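Long-range contact in lectin (Trichosanthes anguina, PDB 4HR6), which is a three-chain, nontoxic homologue of type II ribosome-inactivating proteins that probably binds carbohydrate through a beta-trefoil lectin chain: residues Ser160-Leu173 with Ile181-Ala193. Sequence-based numbering, arbitrary orientation.
Sequences STSLQGLFGSVVEL and IEVDSIYYPIILA
Phe167 lies across the backbone of Asp184 and Ser185 in the two-stranded antiparallel hairpin near the C-terminus of this RIP-like chain, a worked example of an aromatic ring that covers the backbone of its partner strand. CB rests 3.4 Å from Asp184 O, the same oxygen that accepts the Phe167 N bond from above its carbonyl plane. With CG anti to the carbonyl carbon (chi1 -73°), the ring turns back over the partner strand: CG comes within 3.6 Å of Asp184 C, and Ser185 N lies above one face, offset toward the rim. CD1 then reaches Val183 O, and CE1 meets Val183 CG1 at 4.0 Å. Along the other side, CD2 touches Ser185 CA, while CE2 contacts Ser185 C and Ile186 CG2. Phe167 CZ, the tip, comes to Ser185 O at 3.6 Å. Ile191 CG2 is more loosely placed at the ring edge.

Beyond the corner at Gly168 and Ser169, regular pairing is carried by reciprocal bonds between Val171 and Val183, and again between Leu173 and Ile181. On the face of these four residues, Leu173 CD1 meets the CD1 atoms of both Ile190 and Ile191, joining the hairpin to helix 189-192; Val171 and Leu173 also touch helix 141-159. The buried carboxylate of Asp184 links the hairpin to a neighbouring lectin chain, OD1 in a salt bridge with its Arg8 and OD2 accepting a hydrogen bond from its Asn133 N. At the far end, the type I' turn 163-166 presents Gln164 O to the edge of the Tyr187 ring, where Tyr187 OH donates a 2.6 Å hydrogen bond from above the carbonyl plane.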
ATOM      1  N   SER B 160      13.956  -3.517   3.970  1.00 36.42           N
ATOM      2  CA  SER B 160      14.117  -2.159   3.458  1.00 34.13           C
ATOM      3  C   SER B 160      14.598  -1.157   4.492  1.00 34.67           C
ATOM      4  O   SER B 160      15.108  -0.103   4.128  1.00 34.56           O
ATOM      5  CB  SER B 160      12.797  -1.648   2.890  1.00 34.31           C
ATOM      6  OG  SER B 160      11.955  -1.196   3.950  1.00 33.21           O
ATOM      7  N   THR B 161      14.439  -1.467   5.774  1.00 36.30           N
ATOM      8  CA  THR B 161      14.872  -0.551   6.809  1.00 36.87           C
ATOM      9  C   THR B 161      16.389  -0.390   6.866  1.00 40.62           C
ATOM     10  O   THR B 161      16.871   0.560   7.478  1.00 38.07           O
ATOM     11  CB  THR B 161      14.423  -0.994   8.202  1.00 37.77           C
ATOM     12  OG1 THR B 161      14.943  -2.294   8.479  1.00 37.41           O
ATOM     13  CG2 THR B 161      12.906  -1.008   8.297  1.00 41.08           C
ATOM     14  N   SER B 162      17.134  -1.327   6.268  1.00 40.09           N
ATOM     15  CA  SER B 162      18.606  -1.264   6.255  1.00 39.10           C
ATOM     16  C   SER B 162      19.156  -0.459   5.075  1.00 39.81           C
ATOM     17  O   SER B 162      20.323  -0.141   5.057  1.00 39.58           O
ATOM     18  CB  SER B 162      19.218  -2.674   6.228  1.00 36.30           C
ATOM     19  OG  SER B 162      18.935  -3.328   5.001  1.00 33.21           O
ATOM     20  N   LEU B 163      18.330  -0.132   4.089  1.00 40.63           N
ATOM     21  CA  LEU B 163      18.826   0.615   2.942  1.00 38.30           C
ATOM     22  C   LEU B 163      17.779   1.541   2.305  1.00 35.25           C
ATOM     23  O   LEU B 163      17.378   1.339   1.161  1.00 33.41           O
ATOM     24  CB  LEU B 163      19.384  -0.348   1.891  1.00 38.95           C
ATOM     25  CG  LEU B 163      20.296   0.342   0.855  1.00 40.41           C
ATOM     26  CD1 LEU B 163      21.657   0.654   1.460  1.00 41.89           C
ATOM     27  CD2 LEU B 163      20.469  -0.494  -0.392  1.00 40.83           C
ATOM     28  N   GLN B 164      17.341   2.559   3.042  1.00 37.60           N
ATOM     29  CA  GLN B 164      16.621   3.692   2.437  1.00 40.58           C
ATOM     30  C   GLN B 164      15.263   3.305   1.832  1.00 38.61           C
ATOM     31  O   GLN B 164      14.820   3.935   0.880  1.00 38.45           O
ATOM     32  CB  GLN B 164      17.474   4.324   1.310  1.00 44.53           C
ATOM     33  CG  GLN B 164      18.882   4.756   1.699  1.00 47.30           C
ATOM     34  CD  GLN B 164      18.939   6.191   2.195  1.00 52.85           C
ATOM     35  OE1 GLN B 164      17.976   6.714   2.765  1.00 54.36           O
ATOM     36  NE2 GLN B 164      20.076   6.840   1.968  1.00 57.02           N
ATOM     37  N   GLY B 165      14.636   2.249   2.341  1.00 38.33           N
ATOM     38  CA  GLY B 165      13.314   1.842   1.856  1.00 39.34           C
ATOM     39  C   GLY B 165      13.343   1.023   0.586  1.00 38.55           C
ATOM     40  O   GLY B 165      12.299   0.738   0.004  1.00 36.86           O
ATOM     41  N   LEU B 166      14.537   0.617   0.167  1.00 36.88           N
ATOM     42  CA  LEU B 166      14.686  -0.229  -0.994  1.00 36.33           C
ATOM     43  C   LEU B 166      14.616  -1.708  -0.619  1.00 37.50           C
ATOM     44  O   LEU B 166      15.180  -2.147   0.387  1.00 37.03           O
ATOM     45  CB  LEU B 166      16.017   0.060  -1.694  1.00 40.70           C
ATOM     46  CG  LEU B 166      16.035   1.421  -2.414  1.00 42.53           C
ATOM     47  CD1 LEU B 166      17.419   2.048  -2.385  1.00 45.63           C
ATOM     48  CD2 LEU B 166      15.550   1.273  -3.844  1.00 42.72           C
ATOM     49  N   PHE B 167      13.942  -2.470  -1.466  1.00 36.47           N
ATOM     50  CA  PHE B 167      13.791  -3.898  -1.284  1.00 38.73           C
ATOM     51  C   PHE B 167      15.087  -4.618  -1.663  1.00 42.00           C
ATOM     52  O   PHE B 167      15.893  -4.100  -2.429  1.00 39.97           O
ATOM     53  CB  PHE B 167      12.656  -4.407  -2.179  1.00 35.91           C
ATOM     54  CG  PHE B 167      11.272  -4.029  -1.710  1.00 33.67           C
ATOM     55  CD1 PHE B 167      10.173  -4.540  -2.366  1.00 34.26           C
ATOM     56  CD2 PHE B 167      11.069  -3.227  -0.595  1.00 33.63           C
ATOM     57  CE1 PHE B 167       8.887  -4.242  -1.954  1.00 35.67           C
ATOM     58  CE2 PHE B 167       9.788  -2.932  -0.171  1.00 33.33           C
ATOM     59  CZ  PHE B 167       8.697  -3.445  -0.850  1.00 34.35           C
ATOM     60  N   GLY B 168      15.273  -5.815  -1.122  1.00 42.36           N
ATOM     61  CA  GLY B 168      16.410  -6.652  -1.478  1.00 44.14           C
ATOM     62  C   GLY B 168      16.108  -7.427  -2.734  1.00 45.01           C
ATOM     63  O   GLY B 168      17.007  -7.898  -3.410  1.00 46.41           O
ATOM     64  N   SER B 169      14.825  -7.549  -3.049  1.00 44.30           N
ATOM     65  CA  SER B 169      14.384  -8.297  -4.199  1.00 45.64           C
ATOM     66  C   SER B 169      13.096  -7.680  -4.766  1.00 45.34           C
ATOM     67  O   SER B 169      12.311  -7.075  -4.037  1.00 47.93           O
ATOM     68  CB  SER B 169      14.198  -9.769  -3.794  1.00 49.04           C
ATOM     69  OG  SER B 169      13.066 -10.347  -4.417  1.00 57.55           O
ATOM     70  N   VAL B 170      12.890  -7.834  -6.066  1.00 42.35           N
ATOM     71  CA  VAL B 170      11.692  -7.330  -6.732  1.00 44.50           C
ATOM     72  C   VAL B 170      10.481  -8.206  -6.412  1.00 42.82           C
ATOM     73  O   VAL B 170      10.590  -9.420  -6.385  1.00 42.11           O
ATOM     74  CB  VAL B 170      11.907  -7.277  -8.258  1.00 46.47           C
ATOM     75  CG1 VAL B 170      10.611  -6.968  -8.992  1.00 49.73           C
ATOM     76  CG2 VAL B 170      12.962  -6.236  -8.596  1.00 47.71           C
ATOM     77  N   VAL B 171       9.340  -7.575  -6.135  1.00 40.50           N
ATOM     78  CA  VAL B 171       8.055  -8.275  -6.050  1.00 37.91           C
ATOM     79  C   VAL B 171       7.220  -7.956  -7.293  1.00 37.89           C
ATOM     80  O   VAL B 171       7.122  -6.806  -7.682  1.00 39.80           O
ATOM     81  CB  VAL B 171       7.264  -7.828  -4.816  1.00 38.25           C
ATOM     82  CG1 VAL B 171       5.920  -8.545  -4.762  1.00 40.21           C
ATOM     83  CG2 VAL B 171       8.067  -8.075  -3.542  1.00 39.77           C
ATOM     84  N   GLU B 172       6.602  -8.976  -7.877  1.00 38.18           N
ATOM     85  CA  GLU B 172       5.807  -8.854  -9.082  1.00 41.31           C
ATOM     86  C   GLU B 172       4.329  -8.808  -8.745  1.00 38.82           C
ATOM     87  O   GLU B 172       3.746  -9.812  -8.360  1.00 38.75           O
ATOM     88  CB  GLU B 172       6.075 -10.043 -10.008  1.00 45.16           C
ATOM     89  CG  GLU B 172       7.553 -10.329 -10.192  1.00 50.75           C
ATOM     90  CD  GLU B 172       7.844 -11.203 -11.391  1.00 53.62           C
ATOM     91  OE1 GLU B 172       7.287 -12.313 -11.486  1.00 61.93           O
ATOM     92  OE2 GLU B 172       8.633 -10.772 -12.240  1.00 56.47           O
ATOM     93  N   LEU B 173       3.726  -7.633  -8.874  1.00 39.29           N
ATOM     94  CA  LEU B 173       2.291  -7.482  -8.657  1.00 39.17           C
ATOM     95  C   LEU B 173       1.581  -7.112  -9.947  1.00 38.79           C
ATOM     96  O   LEU B 173       2.197  -6.627 -10.890  1.00 40.65           O
ATOM     97  CB  LEU B 173       2.026  -6.423  -7.604  1.00 39.94           C
ATOM     98  CG  LEU B 173       2.550  -6.700  -6.196  1.00 41.92           C
ATOM     99  CD1 LEU B 173       2.142  -5.552  -5.289  1.00 42.81           C
ATOM    100  CD2 LEU B 173       2.025  -8.024  -5.656  1.00 42.62           C
ATOM    101  N   ILE B 181       3.466  -4.909 -12.549  1.00 44.62           N
ATOM    102  CA  ILE B 181       4.135  -3.806 -11.890  1.00 44.29           C
ATOM    103  C   ILE B 181       5.196  -4.393 -10.973  1.00 46.26           C
ATOM    104  O   ILE B 181       4.874  -4.949  -9.928  1.00 47.35           O
ATOM    105  CB  ILE B 181       3.160  -2.961 -11.043  1.00 43.11           C
ATOM    106  CG1 ILE B 181       2.012  -2.455 -11.892  1.00 44.09           C
ATOM    107  CG2 ILE B 181       3.877  -1.786 -10.396  1.00 43.39           C
ATOM    108  CD1 ILE B 181       1.101  -1.497 -11.153  1.00 48.28           C
ATOM    109  N   GLU B 182       6.459  -4.253 -11.365  1.00 46.34           N
ATOM    110  CA  GLU B 182       7.579  -4.713 -10.556  1.00 47.28           C
ATOM    111  C   GLU B 182       7.921  -3.660  -9.508  1.00 44.64           C
ATOM    112  O   GLU B 182       8.312  -2.553  -9.838  1.00 49.47           O
ATOM    113  CB  GLU B 182       8.788  -4.988 -11.444  1.00 51.26           C
ATOM    114  CG  GLU B 182       8.549  -6.061 -12.494  1.00 55.99           C
ATOM    115  CD  GLU B 182       9.675  -6.173 -13.516  1.00 63.54           C
ATOM    116  OE1 GLU B 182      10.731  -5.521 -13.343  1.00 68.34           O
ATOM    117  OE2 GLU B 182       9.496  -6.920 -14.506  1.00 65.49           O
ATOM    118  N   VAL B 183       7.756  -4.014  -8.245  1.00 40.62           N
ATOM    119  CA  VAL B 183       7.982  -3.112  -7.132  1.00 41.00           C
ATOM    120  C   VAL B 183       9.303  -3.484  -6.435  1.00 40.26           C
ATOM    121  O   VAL B 183       9.525  -4.645  -6.067  1.00 39.09           O
ATOM    122  CB  VAL B 183       6.810  -3.223  -6.129  1.00 40.37           C
ATOM    123  CG1 VAL B 183       7.027  -2.328  -4.932  1.00 44.53           C
ATOM    124  CG2 VAL B 183       5.507  -2.899  -6.823  1.00 43.45           C
ATOM    125  N   ASP B 184      10.160  -2.492  -6.233  1.00 37.82           N
ATOM    126  CA  ASP B 184      11.478  -2.716  -5.655  1.00 37.66           C
ATOM    127  C   ASP B 184      11.778  -1.775  -4.499  1.00 35.98           C
ATOM    128  O   ASP B 184      12.924  -1.647  -4.097  1.00 33.15           O
ATOM    129  CB  ASP B 184      12.543  -2.594  -6.750  1.00 41.17           C
ATOM    130  CG  ASP B 184      12.728  -1.169  -7.239  1.00 44.21           C
ATOM    131  OD1 ASP B 184      13.898  -0.773  -7.454  1.00 44.63           O
ATOM    132  OD2 ASP B 184      11.715  -0.440  -7.383  1.00 44.59           O
ATOM    133  N   SER B 185      10.742  -1.130  -3.948  1.00 36.63           N
ATOM    134  CA  SER B 185      10.913  -0.219  -2.819  1.00 36.36           C
ATOM    135  C   SER B 185       9.585   0.002  -2.133  1.00 34.52           C
ATOM    136  O   SER B 185       8.548  -0.374  -2.650  1.00 36.11           O
ATOM    137  CB  SER B 185      11.466   1.138  -3.289  1.00 36.35           C
ATOM    138  OG  SER B 185      10.465   1.879  -3.962  1.00 36.08           O
ATOM    139  N   ILE B 186       9.616   0.639  -0.977  1.00 35.31           N
ATOM    140  CA  ILE B 186       8.383   0.983  -0.293  1.00 39.01           C
ATOM    141  C   ILE B 186       7.647   2.202  -0.866  1.00 39.04           C
ATOM    142  O   ILE B 186       6.542   2.486  -0.438  1.00 37.73           O
ATOM    143  CB  ILE B 186       8.622   1.310   1.175  1.00 42.38           C
ATOM    144  CG1 ILE B 186       9.695   2.391   1.296  1.00 43.13           C
ATOM    145  CG2 ILE B 186       8.968   0.051   1.944  1.00 47.82           C
ATOM    146  CD1 ILE B 186       9.478   3.273   2.493  1.00 47.71           C
ATOM    147  N   TYR B 187       8.253   2.916  -1.817  1.00 37.90           N
ATOM    148  CA  TYR B 187       7.753   4.226  -2.226  1.00 38.26           C
ATOM    149  C   TYR B 187       6.674   4.066  -3.275  1.00 38.70           C
ATOM    150  O   TYR B 187       6.630   4.828  -4.231  1.00 42.92           O
ATOM    151  CB  TYR B 187       8.913   5.112  -2.728  1.00 35.17           C
ATOM    152  CG  TYR B 187       9.966   5.259  -1.670  1.00 32.45           C
ATOM    153  CD1 TYR B 187      11.213   4.670  -1.806  1.00 33.53           C
ATOM    154  CD2 TYR B 187       9.686   5.915  -0.504  1.00 31.83           C
ATOM    155  CE1 TYR B 187      12.171   4.775  -0.818  1.00 30.82           C
ATOM    156  CE2 TYR B 187      10.630   6.018   0.497  1.00 33.44           C
ATOM    157  CZ  TYR B 187      11.872   5.451   0.319  1.00 33.73           C
ATOM    158  OH  TYR B 187      12.796   5.557   1.318  1.00 34.28           O
ATOM    159  N   TYR B 188       5.829   3.049  -3.103  1.00 39.45           N
ATOM    160  CA  TYR B 188       4.685   2.812  -3.973  1.00 39.78           C
ATOM    161  C   TYR B 188       3.431   2.703  -3.107  1.00 39.30           C
ATOM    162  O   TYR B 188       3.434   1.996  -2.088  1.00 35.18           O
ATOM    163  CB  TYR B 188       4.870   1.542  -4.782  1.00 39.13           C
ATOM    164  CG  TYR B 188       5.980   1.633  -5.794  1.00 42.07           C
ATOM    165  CD1 TYR B 188       7.299   1.397  -5.423  1.00 43.15           C
ATOM    166  CD2 TYR B 188       5.716   1.944  -7.125  1.00 42.39           C
ATOM    167  CE1 TYR B 188       8.326   1.475  -6.340  1.00 43.05           C
ATOM    168  CE2 TYR B 188       6.739   2.037  -8.049  1.00 43.36           C
ATOM    169  CZ  TYR B 188       8.048   1.797  -7.649  1.00 45.36           C
ATOM    170  OH  TYR B 188       9.096   1.871  -8.545  1.00 44.87           O
ATOM    171  N   PRO B 189       2.361   3.425  -3.481  1.00 39.98           N
ATOM    172  CA  PRO B 189       1.172   3.353  -2.630  1.00 39.55           C
ATOM    173  C   PRO B 189       0.584   1.952  -2.558  1.00 37.85           C
ATOM    174  O   PRO B 189       0.009   1.574  -1.525  1.00 36.12           O
ATOM    175  CB  PRO B 189       0.186   4.346  -3.284  1.00 40.26           C
ATOM    176  CG  PRO B 189       0.768   4.717  -4.594  1.00 39.50           C
ATOM    177  CD  PRO B 189       2.239   4.457  -4.527  1.00 40.86           C
ATOM    178  N   ILE B 190       0.767   1.164  -3.617  1.00 36.79           N
ATOM    179  CA  ILE B 190       0.240  -0.195  -3.618  1.00 38.64           C
ATOM    180  C   ILE B 190       0.993  -1.131  -2.664  1.00 36.75           C
ATOM    181  O   ILE B 190       0.627  -2.287  -2.516  1.00 35.48           O
ATOM    182  CB  ILE B 190       0.151  -0.795  -5.026  1.00 41.51           C
ATOM    183  CG1 ILE B 190       1.524  -1.171  -5.579  1.00 43.03           C
ATOM    184  CG2 ILE B 190      -0.549   0.174  -5.964  1.00 42.04           C
ATOM    185  CD1 ILE B 190       1.434  -1.784  -6.959  1.00 44.16           C
ATOM    186  N   ILE B 191       2.025  -0.622  -2.001  1.00 32.72           N
ATOM    187  CA  ILE B 191       2.574  -1.300  -0.871  1.00 33.77           C
ATOM    188  C   ILE B 191       2.178  -0.588   0.399  1.00 32.94           C
ATOM    189  O   ILE B 191       1.478  -1.145   1.237  1.00 33.00           O
ATOM    190  CB  ILE B 191       4.114  -1.399  -0.952  1.00 34.66           C
ATOM    191  CG1 ILE B 191       4.530  -2.196  -2.193  1.00 36.78           C
ATOM    192  CG2 ILE B 191       4.661  -2.027   0.315  1.00 34.39           C
ATOM    193  CD1 ILE B 191       4.012  -3.617  -2.257  1.00 37.04           C
ATOM    194  N   LEU B 192       2.635   0.649   0.523  1.00 32.53           N
ATOM    195  CA  LEU B 192       2.564   1.390   1.753  1.00 32.83           C
ATOM    196  C   LEU B 192       1.134   1.658   2.224  1.00 33.06           C
ATOM    197  O   LEU B 192       0.868   1.649   3.418  1.00 33.90           O
ATOM    198  CB  LEU B 192       3.301   2.726   1.568  1.00 36.45           C
ATOM    199  CG  LEU B 192       3.544   3.513   2.854  1.00 38.60           C
ATOM    200  CD1 LEU B 192       4.365   2.663   3.811  1.00 41.91           C
ATOM    201  CD2 LEU B 192       4.235   4.841   2.584  1.00 40.41           C
ATOM    202  N   ALA B 193       0.220   1.901   1.297  1.00 32.30           N
ATOM    203  CA  ALA B 193      -1.173   2.187   1.659  1.00 34.29           C
ATOM    204  C   ALA B 193      -2.080   0.976   1.525  1.00 34.19           C
ATOM    205  O   ALA B 193      -3.292   1.110   1.631  1.00 34.18           O
ATOM    206  CB  ALA B 193      -1.724   3.329   0.799  1.00 33.81           C
TER